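Local coordinates for protein probable ss-1,3-N-acetylglucosaminyltransferase (Staphylococcus aureus, PDB 6H4F) that is probably a family 2 glycosyltransferase of the GT-A class, whose helical C-terminal region shares in binding the ligand FQ8, at residues A[168-173]-A[271-276]; A[278-283]-A[320-325]. One frame throughout, in Å; residues are numbered along the deposited sequence.

In the fold
From the N terminus the chain first builds the GT-A sheet; between strands 134-142 and 177-179 it makes the loop that carries 168-173. Interaction 1 closes when helix 264-281 comes back against this loop, 97 residues intervening, and so joins the glycosyltransferase part to the helical part. Interaction 2 opens further along the same helix, at 278-283, and closes a shorter loop through helix 294-308 at 320-325. The two follow in series, neither nesting nor crossing, with centres 11 Å apart. Helix 264-281 serves both, FQ8 touches both, and a probable hydrogen bond between T276 OG1 and T320 N, 3.2 Å, joins them directly.

Interaction 1 (A[168-173]-A[271-276]); sequences IFYALS and AGKYTT. With FQ8 ([(2~{R},3~{S},4~{S})-2,3,4,5-tetrakis(oxidanyl)pentyl] [(2~{R},3~{R},4~{S})-2,3,4-tris(oxidanyl)-5-[oxidanyl-[(2~{R},3~{S},4~{S})-2,3,4-tris(oxidanyl)-5-phosphonooxy-pentoxy]phosphoryl]oxy-pentyl] hydrogen phosphate), chain M.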
ATOM      1  N   ILE A 168      15.465 -23.590 -15.282  1.00 26.03           N
ATOM      2  CA  ILE A 168      14.957 -24.937 -15.081  1.00 27.01           C
ATOM      3  C   ILE A 168      13.888 -24.961 -13.982  1.00 29.53           C
ATOM      4  O   ILE A 168      12.970 -25.775 -14.061  1.00 25.73           O
ATOM      5  CB  ILE A 168      16.093 -25.944 -14.832  1.00 28.14           C
ATOM      6  CG1 ILE A 168      17.088 -25.935 -15.999  1.00 27.48           C
ATOM      7  CG2 ILE A 168      15.524 -27.342 -14.595  1.00 29.57           C
ATOM      8  CD1 ILE A 168      18.197 -26.947 -15.867  1.00 29.64           C
ATOM      9  N   PHE A 169      13.968 -24.058 -12.995  1.00 27.48           N
ATOM     10  CA  PHE A 169      12.956 -24.000 -11.928  1.00 25.92           C
ATOM     11  C   PHE A 169      11.615 -23.479 -12.473  1.00 25.87           C
ATOM     12  O   PHE A 169      10.607 -23.548 -11.781  1.00 23.78           O
ATOM     13  CB  PHE A 169      13.454 -23.185 -10.728  1.00 28.02           C
ATOM     14  CG  PHE A 169      14.301 -23.942  -9.730  1.00 26.88           C
ATOM     15  CD1 PHE A 169      14.710 -25.238  -9.967  1.00 29.29           C
ATOM     16  CD2 PHE A 169      14.756 -23.322  -8.574  1.00 29.44           C
ATOM     17  CE1 PHE A 169      15.477 -25.928  -9.038  1.00 29.26           C
ATOM     18  CE2 PHE A 169      15.514 -24.009  -7.645  1.00 28.34           C
ATOM     19  CZ  PHE A 169      15.859 -25.316  -7.868  1.00 31.23           C
ATOM     20  N   TYR A 170      11.587 -23.015 -13.729  1.00 26.23           N
ATOM     21  CA  TYR A 170      10.348 -22.652 -14.378  1.00 24.74           C
ATOM     22  C   TYR A 170       9.828 -23.783 -15.295  1.00 29.11           C
ATOM     23  O   TYR A 170       8.839 -23.594 -16.016  1.00 27.56           O
ATOM     24  CB  TYR A 170      10.519 -21.356 -15.156  1.00 26.06           C
ATOM     25  CG  TYR A 170      10.733 -20.151 -14.272  1.00 24.80           C
ATOM     26  CD1 TYR A 170       9.680 -19.591 -13.605  1.00 25.60           C
ATOM     27  CD2 TYR A 170      11.980 -19.559 -14.122  1.00 25.99           C
ATOM     28  CE1 TYR A 170       9.832 -18.473 -12.799  1.00 26.88           C
ATOM     29  CE2 TYR A 170      12.167 -18.452 -13.315  1.00 26.01           C
ATOM     30  CZ  TYR A 170      11.085 -17.900 -12.650  1.00 26.65           C
ATOM     31  OH  TYR A 170      11.228 -16.792 -11.856  1.00 25.58           O
ATOM     32  N   ALA A 171      10.444 -24.968 -15.250  1.00 27.81           N
ATOM     33  CA  ALA A 171       9.990 -26.106 -16.079  1.00 27.59           C
ATOM     34  C   ALA A 171      10.153 -27.400 -15.278  1.00 27.68           C
ATOM     35  O   ALA A 171      11.033 -28.227 -15.585  1.00 27.84           O
ATOM     36  CB  ALA A 171      10.782 -26.158 -17.356  1.00 26.33           C
ATOM     37  N   LEU A 172       9.342 -27.542 -14.224  1.00 27.01           N
ATOM     38  CA  LEU A 172       9.526 -28.592 -13.232  1.00 29.79           C
ATOM     39  C   LEU A 172       8.542 -29.763 -13.411  1.00 28.89           C
ATOM     40  O   LEU A 172       8.485 -30.627 -12.537  1.00 30.69           O
ATOM     41  CB  LEU A 172       9.362 -27.958 -11.849  1.00 28.15           C
ATOM     42  CG  LEU A 172      10.514 -27.081 -11.385  1.00 26.43           C
ATOM     43  CD1 LEU A 172      10.214 -26.489 -10.026  1.00 26.69           C
ATOM     44  CD2 LEU A 172      11.827 -27.839 -11.329  1.00 29.41           C
ATOM     45  N   SER A 173       7.808 -29.826 -14.531  1.00 30.10           N
ATOM     46  CA  SER A 173       6.999 -31.038 -14.840  1.00 30.85           C
ATOM     47  C   SER A 173       7.933 -32.254 -14.912  1.00 26.91           C
ATOM     48  O   SER A 173       9.158 -32.102 -15.084  1.00 29.43           O
ATOM     49  CB  SER A 173       6.223 -30.889 -16.125  1.00 33.67           C
ATOM     50  OG  SER A 173       7.035 -31.228 -17.257  1.00 30.98           O
ATOM     51  N   ALA A 271      17.219 -21.509  -3.473  1.00 27.27           N
ATOM     52  CA  ALA A 271      15.984 -21.304  -2.694  1.00 25.64           C
ATOM     53  C   ALA A 271      15.315 -20.003  -3.129  1.00 24.77           C
ATOM     54  O   ALA A 271      14.109 -19.948  -3.316  1.00 24.69           O
ATOM     55  CB  ALA A 271      16.294 -21.298  -1.207  1.00 27.77           C
ATOM     56  N   GLY A 272      16.117 -18.947  -3.298  1.00 25.76           N
ATOM     57  CA  GLY A 272      15.611 -17.645  -3.722  1.00 24.69           C
ATOM     58  C   GLY A 272      14.944 -17.711  -5.086  1.00 25.42           C
ATOM     59  O   GLY A 272      13.916 -17.039  -5.337  1.00 24.86           O
ATOM     60  N   LYS A 273      15.534 -18.497  -5.992  1.00 25.98           N
ATOM     61  CA  LYS A 273      14.961 -18.649  -7.310  1.00 24.71           C
ATOM     62  C   LYS A 273      13.633 -19.419  -7.188  1.00 26.91           C
ATOM     63  O   LYS A 273      12.671 -19.059  -7.847  1.00 27.30           O
ATOM     64  CB  LYS A 273      15.933 -19.340  -8.268  1.00 28.24           C
ATOM     65  CG  LYS A 273      15.410 -19.519  -9.692  1.00 34.53           C
ATOM     66  CD  LYS A 273      14.976 -18.250 -10.417  1.00 34.26           C
ATOM     67  CE  LYS A 273      16.149 -17.341 -10.707  1.00 36.42           C
ATOM     68  NZ  LYS A 273      15.697 -15.991 -11.141  1.00 34.33           N
ATOM     69  N   TYR A 274      13.574 -20.461  -6.344  1.00 26.31           N
ATOM     70  CA  TYR A 274      12.316 -21.192  -6.198  1.00 26.08           C
ATOM     71  C   TYR A 274      11.247 -20.237  -5.643  1.00 26.21           C
ATOM     72  O   TYR A 274      10.118 -20.250  -6.116  1.00 25.70           O
ATOM     73  CB  TYR A 274      12.404 -22.485  -5.368  1.00 27.02           C
ATOM     74  CG  TYR A 274      11.093 -23.221  -5.461  1.00 29.37           C
ATOM     75  CD1 TYR A 274      10.766 -23.956  -6.589  1.00 26.47           C
ATOM     76  CD2 TYR A 274      10.106 -23.027  -4.513  1.00 29.08           C
ATOM     77  CE1 TYR A 274       9.520 -24.541  -6.739  1.00 29.30           C
ATOM     78  CE2 TYR A 274       8.844 -23.589  -4.659  1.00 30.90           C
ATOM     79  CZ  TYR A 274       8.546 -24.339  -5.778  1.00 31.04           C
ATOM     80  OH  TYR A 274       7.299 -24.875  -5.919  1.00 32.58           O
ATOM     81  N   THR A 275      11.615 -19.401  -4.665  1.00 24.05           N
ATOM     82  CA  THR A 275      10.686 -18.457  -4.073  1.00 24.39           C
ATOM     83  C   THR A 275      10.110 -17.548  -5.164  1.00 23.68           C
ATOM     84  O   THR A 275       8.901 -17.298  -5.202  1.00 22.88           O
ATOM     85  CB  THR A 275      11.346 -17.636  -2.952  1.00 23.69           C
ATOM     86  OG1 THR A 275      11.786 -18.533  -1.932  1.00 23.35           O
ATOM     87  CG2 THR A 275      10.402 -16.615  -2.365  1.00 24.35           C
ATOM     88  N   THR A 276      10.973 -17.062  -6.056  1.00 24.17           N
ATOM     89  CA  THR A 276      10.544 -16.211  -7.146  1.00 24.16           C
ATOM     90  C   THR A 276       9.516 -16.953  -8.012  1.00 26.34           C
ATOM     91  O   THR A 276       8.457 -16.392  -8.328  1.00 27.42           O
ATOM     92  CB  THR A 276      11.729 -15.736  -7.996  1.00 24.66           C
ATOM     93  OG1 THR A 276      12.673 -15.073  -7.151  1.00 24.55           O
ATOM     94  CG2 THR A 276      11.298 -14.804  -9.112  1.00 24.46           C
TER
HETATM   95  OAN FQ8 M 401      14.384 -13.286 -13.623  1.00 39.71           O
HETATM   96  PBL FQ8 M 401      13.037 -14.000 -13.118  1.00 32.53           P
HETATM   97  OAO FQ8 M 401      12.451 -13.017 -11.997  1.00 34.34           O
HETATM   98  OAA FQ8 M 401      13.306 -15.347 -12.580  1.00 31.67           O
HETATM   99  OAX FQ8 M 401      12.011 -13.953 -14.344  1.00 42.43           O
HETATM  100  CAS FQ8 M 401      11.167 -15.057 -14.668  1.00 35.88           C
HETATM  101  CBE FQ8 M 401      10.669 -14.888 -16.105  1.00 37.87           C
HETATM  102  OAG FQ8 M 401      10.037 -13.617 -16.255  1.00 34.53           O
HETATM  103  CBJ FQ8 M 401       9.687 -16.007 -16.470  1.00 41.50           C
HETATM  104  OAL FQ8 M 401       8.872 -16.370 -15.355  1.00 35.36           O
HETATM  105  CBF FQ8 M 401      10.496 -17.217 -16.910  1.00 43.11           C
HETATM  106  OAH FQ8 M 401      11.153 -16.890 -18.132  1.00 55.78           O
HETATM  107  CAU FQ8 M 401       9.574 -18.427 -17.100  1.00 42.42           C
HETATM  108  OAZ FQ8 M 401       8.460 -18.078 -17.922  1.00 34.41           O
HETATM  109  PBN FQ8 M 401       7.863 -19.148 -18.972  1.00 37.72           P
HETATM  110  OAQ FQ8 M 401       9.143 -19.797 -19.684  1.00 31.15           O
HETATM  111  OAC FQ8 M 401       6.962 -18.506 -19.952  1.00 33.66           O
HETATM  112  OBB FQ8 M 401       7.173 -20.317 -18.124  1.00 45.02           O
HETATM  113  CAW FQ8 M 401       6.085 -20.018 -17.247  1.00 52.78           C
HETATM  114  CBH FQ8 M 401       5.856 -21.161 -16.252  1.00 55.27           C
HETATM  115  OAJ FQ8 M 401       7.093 -21.804 -15.946  1.00 35.06           O
HETATM  116  CBK FQ8 M 401       4.874 -22.175 -16.845  1.00 64.62           C
HETATM  117  OAM FQ8 M 401       3.817 -21.480 -17.506  1.00 63.13           O
HETATM  118  CBG FQ8 M 401       4.284 -23.047 -15.734  1.00 50.20           C
HETATM  119  OAI FQ8 M 401       3.666 -22.217 -14.754  1.00 54.21           O
HETATM  120  CAV FQ8 M 401       5.394 -23.864 -15.077  1.00 61.60           C
HETATM  121  OBA FQ8 M 401       4.897 -25.150 -14.713  1.00 46.84           O
HETATM  122  PBM FQ8 M 401       5.898 -26.407 -14.699  1.00 51.35           P
HETATM  123  OAP FQ8 M 401       7.159 -25.924 -13.826  1.00 46.92           O
HETATM  124  OAB FQ8 M 401       6.287 -26.803 -16.071  1.00 36.78           O
HETATM  125  OAY FQ8 M 401       5.190 -27.580 -13.867  1.00 59.18           O
HETATM  126  CAT FQ8 M 401       4.222 -27.289 -12.858  1.00 75.99           C
HETATM  127  CBD FQ8 M 401       2.981 -28.166 -13.061  1.00 90.24           C
HETATM  128  OAF FQ8 M 401       3.366 -29.458 -13.543  1.00 75.06           O
HETATM  129  CBI FQ8 M 401       2.232 -28.321 -11.732  1.00102.68           C
HETATM  130  OAK FQ8 M 401       3.166 -28.446 -10.657  1.00 56.62           O
HETATM  131  CBC FQ8 M 401       1.327 -27.109 -11.485  1.00 93.40           C
HETATM  132  OAE FQ8 M 401       1.839 -25.962 -12.171  1.00 79.07           O
HETATM  133  CAR FQ8 M 401      -0.082 -27.422 -11.992  1.00 98.61           C
HETATM  134  OAD FQ8 M 401      -1.042 -26.729 -11.192  1.00111.09           O
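F169 and Y274 meet at about a right angle where the loop before strand 177-179 of the GT-A glycosyltransferase fold packs on helix 264-281 of the helical region. The F169 ring presents its edge to the helix: CD2 lies 3.8 Å from Y274 N, and the backbone nitrogen sits near the ring plane. F169 CD2 and CE2 also both lie 4.1 Å from Y274 CB. With its CG anti to the backbone N (chi1 -172°), Y274 meets F169 through backbone and CB and carries its ring on to L172, whose CD1 lies in the ring plane at the edge, 3.9 Å from Y274 CE1. Beyond it, the Y274 hydroxyl is taken by Q200, so helix 198-207 has a part in this buried join.

On the ligand side of the contact the side chains are polar at their tips. K273 runs past F169 with CG, bends at chi2 and chi3, and then has CD 4.0 Å from Y170 CE2, obliquely to that ring. After this double bend NZ hydrogen-bonds to FQ8 OAA, an oxygen of the terminal phosphate, at 2.9 Å. Y170 OH donates to the same oxygen, so one phosphate oxygen is gripped by two donors, one from each segment; the lysine charge probably stabilises the anion. T276 closes in from the helix, its methyl CG2 3.4 Å from Y170 OH. One face of the Y170 ring carries FQ8 OAL, toward the rim, so the polyol chain is laid across the tyrosine. Further along the ligand, the loop backbone takes hold of an inner phosphate: L172 N points almost straight at FQ8 OAP, 2.7 Å away with an N-H...O angle of 174°.

Interaction 2 (A[278-283]-A[320-325]); sequences LLRHGQ and TQIFNL. With FQ8 ([(2~{R},3~{S},4~{S})-2,3,4,5-tetrakis(oxidanyl)pentyl] [(2~{R},3~{R},4~{S})-2,3,4-tris(oxidanyl)-5-[oxidanyl-[(2~{R},3~{S},4~{S})-2,3,4-tris(oxidanyl)-5-phosphonooxy-pentoxy]phosphoryl]oxy-pentyl] hydrogen phosphate), chain M.
R280 crosses F323 at about a right angle, and its side chain runs outward from helix 264-281. CB covers one face of the neighbouring H281 ring, toward the rim, while FQ8 CBH lies over the opposite face, so the imidazole is sandwiched between arginine and ligand. CG comes obliquely to F323, 3.7 Å from CZ of that ring. From CG to NE the chain is extended, and CD passes 3.6 Å from FQ8 OAL. At the end, F323 CE2 sits over the centre of one face of the guanidinium and FQ8 OAG over the other; with the two planes 83° apart, F323 stands upright on the group instead of stacking flat.

The edge of the guanidinium does the polar work. NH2 donates to FQ8 OAO at 2.7 Å (158° at the hydrogen), and NE adds a weak bond to the same oxygen. T320 OG1 reaches OAO from the other segment at 2.6 Å, and its methyl CG2 leans obliquely toward the guanidinium, 3.9 Å from NH2. Two residues from separate parts of the chain thus fix one phosphate oxygen, and the positive charge should suit the anion.

One residue earlier on the helix, L279 packs on F323. Its CB lies over the ring in a CH-pi contact, 4.1 Å from the centroid and 13° off the normal, and CD1 slides past to F323 CB. I322 CG1 backs the opposite face of the ring, and next along the chain N324 bonds to N289 and K343 of a second subunit. R280 and T320 thus form the helical region's share of a site for the terminal phosphate of FQ8, to which Y170 and K273 also contribute.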
ATOM      1  N   LEU A 278       7.634 -19.454  -7.223  1.00 26.70           N
ATOM      2  CA  LEU A 278       6.445 -19.658  -6.419  1.00 26.81           C
ATOM      3  C   LEU A 278       5.573 -18.394  -6.430  1.00 28.49           C
ATOM      4  O   LEU A 278       4.348 -18.486  -6.538  1.00 26.68           O
ATOM      5  CB  LEU A 278       6.887 -20.026  -5.006  1.00 27.65           C
ATOM      6  CG  LEU A 278       5.776 -20.295  -3.996  1.00 31.97           C
ATOM      7  CD1 LEU A 278       4.915 -21.474  -4.448  1.00 32.95           C
ATOM      8  CD2 LEU A 278       6.374 -20.581  -2.623  1.00 31.53           C
ATOM      9  N   LEU A 279       6.202 -17.219  -6.329  1.00 27.78           N
ATOM     10  CA  LEU A 279       5.466 -15.969  -6.321  1.00 28.61           C
ATOM     11  C   LEU A 279       4.969 -15.630  -7.730  1.00 27.15           C
ATOM     12  O   LEU A 279       3.925 -15.017  -7.860  1.00 27.52           O
ATOM     13  CB  LEU A 279       6.349 -14.850  -5.767  1.00 26.37           C
ATOM     14  CG  LEU A 279       6.681 -14.990  -4.290  1.00 29.10           C
ATOM     15  CD1 LEU A 279       7.692 -13.947  -3.854  1.00 31.61           C
ATOM     16  CD2 LEU A 279       5.431 -14.891  -3.457  1.00 30.19           C
ATOM     17  N   ARG A 280       5.691 -16.041  -8.772  1.00 26.95           N
ATOM     18  CA  ARG A 280       5.220 -15.766 -10.136  1.00 29.00           C
ATOM     19  C   ARG A 280       4.117 -16.743 -10.576  1.00 31.01           C
ATOM     20  O   ARG A 280       3.270 -16.346 -11.353  1.00 31.32           O
ATOM     21  CB  ARG A 280       6.342 -15.827 -11.165  1.00 29.54           C
ATOM     22  CG  ARG A 280       7.317 -14.663 -11.088  1.00 32.70           C
ATOM     23  CD  ARG A 280       8.313 -14.794 -12.219  1.00 35.23           C
ATOM     24  NE  ARG A 280       9.335 -13.779 -12.152  1.00 33.27           N
ATOM     25  CZ  ARG A 280       9.152 -12.524 -12.532  1.00 35.10           C
ATOM     26  NH1 ARG A 280       7.947 -12.116 -12.902  1.00 31.07           N
ATOM     27  NH2 ARG A 280      10.160 -11.672 -12.479  1.00 32.62           N
ATOM     28  N   HIS A 281       4.174 -18.014 -10.147  1.00 30.66           N
ATOM     29  CA  HIS A 281       3.347 -19.063 -10.785  1.00 30.47           C
ATOM     30  C   HIS A 281       2.654 -19.994  -9.780  1.00 32.07           C
ATOM     31  O   HIS A 281       2.022 -20.926 -10.192  1.00 30.20           O
ATOM     32  CB  HIS A 281       4.191 -19.927 -11.726  1.00 27.80           C
ATOM     33  CG  HIS A 281       4.877 -19.159 -12.794  1.00 31.03           C
ATOM     34  ND1 HIS A 281       4.191 -18.427 -13.729  1.00 32.19           N
ATOM     35  CD2 HIS A 281       6.193 -19.004 -13.069  1.00 32.48           C
ATOM     36  CE1 HIS A 281       5.058 -17.856 -14.547  1.00 35.99           C
ATOM     37  NE2 HIS A 281       6.291 -18.205 -14.172  1.00 31.87           N
ATOM     38  N   GLY A 282       2.776 -19.744  -8.472  1.00 31.97           N
ATOM     39  CA  GLY A 282       2.222 -20.648  -7.469  1.00 29.94           C
ATOM     40  C   GLY A 282       0.700 -20.693  -7.488  1.00 31.70           C
ATOM     41  O   GLY A 282       0.023 -19.796  -8.039  1.00 31.43           O
ATOM     42  N   GLN A 283       0.163 -21.728  -6.852  1.00 32.01           N
ATOM     43  CA  GLN A 283      -1.278 -21.920  -6.671  1.00 36.29           C
ATOM     44  C   GLN A 283      -1.846 -20.711  -5.915  1.00 34.51           C
ATOM     45  O   GLN A 283      -1.280 -20.276  -4.914  1.00 28.92           O
ATOM     46  CB  GLN A 283      -1.519 -23.232  -5.914  1.00 37.48           C
ATOM     47  CG  GLN A 283      -2.794 -23.953  -6.319  1.00 55.25           C
ATOM     48  CD  GLN A 283      -3.221 -24.991  -5.299  1.00 64.36           C
ATOM     49  OE1 GLN A 283      -2.404 -25.732  -4.745  1.00 65.36           O
ATOM     50  NE2 GLN A 283      -4.520 -25.069  -5.036  1.00 51.89           N
ATOM     51  N   THR A 320      13.785 -12.066  -6.986  1.00 26.01           N
ATOM     52  CA  THR A 320      13.623 -10.900  -7.848  1.00 28.82           C
ATOM     53  C   THR A 320      12.944  -9.777  -7.058  1.00 29.58           C
ATOM     54  O   THR A 320      11.933  -9.996  -6.418  1.00 30.20           O
ATOM     55  CB  THR A 320      12.860 -11.261  -9.125  1.00 28.75           C
ATOM     56  OG1 THR A 320      13.557 -12.351  -9.736  1.00 31.02           O
ATOM     57  CG2 THR A 320      12.769 -10.113 -10.096  1.00 29.56           C
ATOM     58  N   GLN A 321      13.494  -8.570  -7.121  1.00 33.43           N
ATOM     59  CA  GLN A 321      13.301  -7.585  -6.073  1.00 36.07           C
ATOM     60  C   GLN A 321      11.942  -6.874  -6.186  1.00 35.29           C
ATOM     61  O   GLN A 321      11.514  -6.292  -5.194  1.00 33.06           O
ATOM     62  CB  GLN A 321      14.488  -6.625  -5.977  1.00 44.46           C
ATOM     63  CG  GLN A 321      15.672  -7.230  -5.217  1.00 59.95           C
ATOM     64  CD  GLN A 321      15.347  -7.644  -3.791  1.00 74.29           C
ATOM     65  OE1 GLN A 321      14.975  -6.829  -2.946  1.00 88.38           O
ATOM     66  NE2 GLN A 321      15.498  -8.925  -3.500  1.00 50.43           N
ATOM     67  N   ILE A 322      11.227  -6.974  -7.314  1.00 31.65           N
ATOM     68  CA  ILE A 322       9.832  -6.502  -7.364  1.00 34.88           C
ATOM     69  C   ILE A 322       8.979  -7.201  -6.302  1.00 32.83           C
ATOM     70  O   ILE A 322       7.949  -6.661  -5.923  1.00 35.75           O
ATOM     71  CB  ILE A 322       9.162  -6.672  -8.744  1.00 40.80           C
ATOM     72  CG1 ILE A 322       9.254  -8.098  -9.263  1.00 38.21           C
ATOM     73  CG2 ILE A 322       9.707  -5.666  -9.744  1.00 46.39           C
ATOM     74  CD1 ILE A 322       8.313  -8.367 -10.415  1.00 46.39           C
ATOM     75  N   PHE A 323       9.388  -8.394  -5.848  1.00 30.48           N
ATOM     76  CA  PHE A 323       8.641  -9.178  -4.866  1.00 29.90           C
ATOM     77  C   PHE A 323       9.079  -8.909  -3.421  1.00 31.92           C
ATOM     78  O   PHE A 323       8.610  -9.592  -2.505  1.00 28.64           O
ATOM     79  CB  PHE A 323       8.762 -10.668  -5.186  1.00 31.21           C
ATOM     80  CG  PHE A 323       8.122 -11.053  -6.493  1.00 32.48           C
ATOM     81  CD1 PHE A 323       6.756 -10.902  -6.675  1.00 33.18           C
ATOM     82  CD2 PHE A 323       8.876 -11.541  -7.547  1.00 32.15           C
ATOM     83  CE1 PHE A 323       6.152 -11.249  -7.876  1.00 35.45           C
ATOM     84  CE2 PHE A 323       8.267 -11.876  -8.749  1.00 39.73           C
ATOM     85  CZ  PHE A 323       6.904 -11.729  -8.913  1.00 33.94           C
ATOM     86  N   ASN A 324       9.922  -7.902  -3.188  1.00 29.94           N
ATOM     87  CA  ASN A 324      10.508  -7.696  -1.855  1.00 32.82           C
ATOM     88  C   ASN A 324       9.389  -7.481  -0.824  1.00 28.55           C
ATOM     89  O   ASN A 324       9.405  -8.078   0.255  1.00 26.29           O
ATOM     90  CB  ASN A 324      11.539  -6.560  -1.832  1.00 35.79           C
ATOM     91  CG  ASN A 324      10.941  -5.165  -1.921  1.00 44.77           C
ATOM     92  OD1 ASN A 324      10.038  -4.909  -2.723  1.00 47.24           O
ATOM     93  ND2 ASN A 324      11.425  -4.246  -1.095  1.00 50.90           N
ATOM     94  N   LEU A 325       8.402  -6.649  -1.155  1.00 27.11           N
ATOM     95  CA  LEU A 325       7.355  -6.305  -0.202  1.00 29.24           C
ATOM     96  C   LEU A 325       6.429  -7.504   0.003  1.00 27.08           C
ATOM     97  O   LEU A 325       6.103  -7.861   1.139  1.00 26.85           O
ATOM     98  CB  LEU A 325       6.604  -5.073  -0.706  1.00 29.94           C
ATOM     99  CG  LEU A 325       5.355  -4.719   0.097  1.00 33.22           C
ATOM    100  CD1 LEU A 325       5.651  -4.473   1.566  1.00 32.10           C
ATOM    101  CD2 LEU A 325       4.677  -3.485  -0.497  1.00 34.30           C
TER
HETATM  102  OAN FQ8 M 401      14.384 -13.286 -13.623  1.00 39.71           O
HETATM  103  PBL FQ8 M 401      13.037 -14.000 -13.118  1.00 32.53           P
HETATM  104  OAO FQ8 M 401      12.451 -13.017 -11.997  1.00 34.34           O
HETATM  105  OAA FQ8 M 401      13.306 -15.347 -12.580  1.00 31.67           O
HETATM  106  OAX FQ8 M 401      12.011 -13.953 -14.344  1.00 42.43           O
HETATM  107  CAS FQ8 M 401      11.167 -15.057 -14.668  1.00 35.88           C
HETATM  108  CBE FQ8 M 401      10.669 -14.888 -16.105  1.00 37.87           C
HETATM  109  OAG FQ8 M 401      10.037 -13.617 -16.255  1.00 34.53           O
HETATM  110  CBJ FQ8 M 401       9.687 -16.007 -16.470  1.00 41.50           C
HETATM  111  OAL FQ8 M 401       8.872 -16.370 -15.355  1.00 35.36           O
HETATM  112  CBF FQ8 M 401      10.496 -17.217 -16.910  1.00 43.11           C
HETATM  113  OAH FQ8 M 401      11.153 -16.890 -18.132  1.00 55.78           O
HETATM  114  CAU FQ8 M 401       9.574 -18.427 -17.100  1.00 42.42           C
HETATM  115  OAZ FQ8 M 401       8.460 -18.078 -17.922  1.00 34.41           O
HETATM  116  PBN FQ8 M 401       7.863 -19.148 -18.972  1.00 37.72           P
HETATM  117  OAQ FQ8 M 401       9.143 -19.797 -19.684  1.00 31.15           O
HETATM  118  OAC FQ8 M 401       6.962 -18.506 -19.952  1.00 33.66           O
HETATM  119  OBB FQ8 M 401       7.173 -20.317 -18.124  1.00 45.02           O
HETATM  120  CAW FQ8 M 401       6.085 -20.018 -17.247  1.00 52.78           C
HETATM  121  CBH FQ8 M 401       5.856 -21.161 -16.252  1.00 55.27           C
HETATM  122  OAJ FQ8 M 401       7.093 -21.804 -15.946  1.00 35.06           O
HETATM  123  CBK FQ8 M 401       4.874 -22.175 -16.845  1.00 64.62           C
HETATM  124  OAM FQ8 M 401       3.817 -21.480 -17.506  1.00 63.13           O
HETATM  125  CBG FQ8 M 401       4.284 -23.047 -15.734  1.00 50.20           C
HETATM  126  OAI FQ8 M 401       3.666 -22.217 -14.754  1.00 54.21           O
HETATM  127  CAV FQ8 M 401       5.394 -23.864 -15.077  1.00 61.60           C
HETATM  128  OBA FQ8 M 401       4.897 -25.150 -14.713  1.00 46.84           O
HETATM  129  PBM FQ8 M 401       5.898 -26.407 -14.699  1.00 51.35           P
HETATM  130  OAP FQ8 M 401       7.159 -25.924 -13.826  1.00 46.92           O
HETATM  131  OAB FQ8 M 401       6.287 -26.803 -16.071  1.00 36.78           O
HETATM  132  OAY FQ8 M 401       5.190 -27.580 -13.867  1.00 59.18           O
HETATM  133  CAT FQ8 M 401       4.222 -27.289 -12.858  1.00 75.99           C
HETATM  134  CBD FQ8 M 401       2.981 -28.166 -13.061  1.00 90.24           C
HETATM  135  OAF FQ8 M 401       3.366 -29.458 -13.543  1.00 75.06           O
HETATM  136  CBI FQ8 M 401       2.232 -28.321 -11.732  1.00102.68           C
HETATM  137  OAK FQ8 M 401       3.166 -28.446 -10.657  1.00 56.62           O
HETATM  138  CBC FQ8 M 401       1.327 -27.109 -11.485  1.00 93.40           C
HETATM  139  OAE FQ8 M 401       1.839 -25.962 -12.171  1.00 79.07           O
HETATM  140  CAR FQ8 M 401      -0.082 -27.422 -11.992  1.00 98.61           C
HETATM  141  OAD FQ8 M 401      -1.042 -26.729 -11.192  1.00111.09           O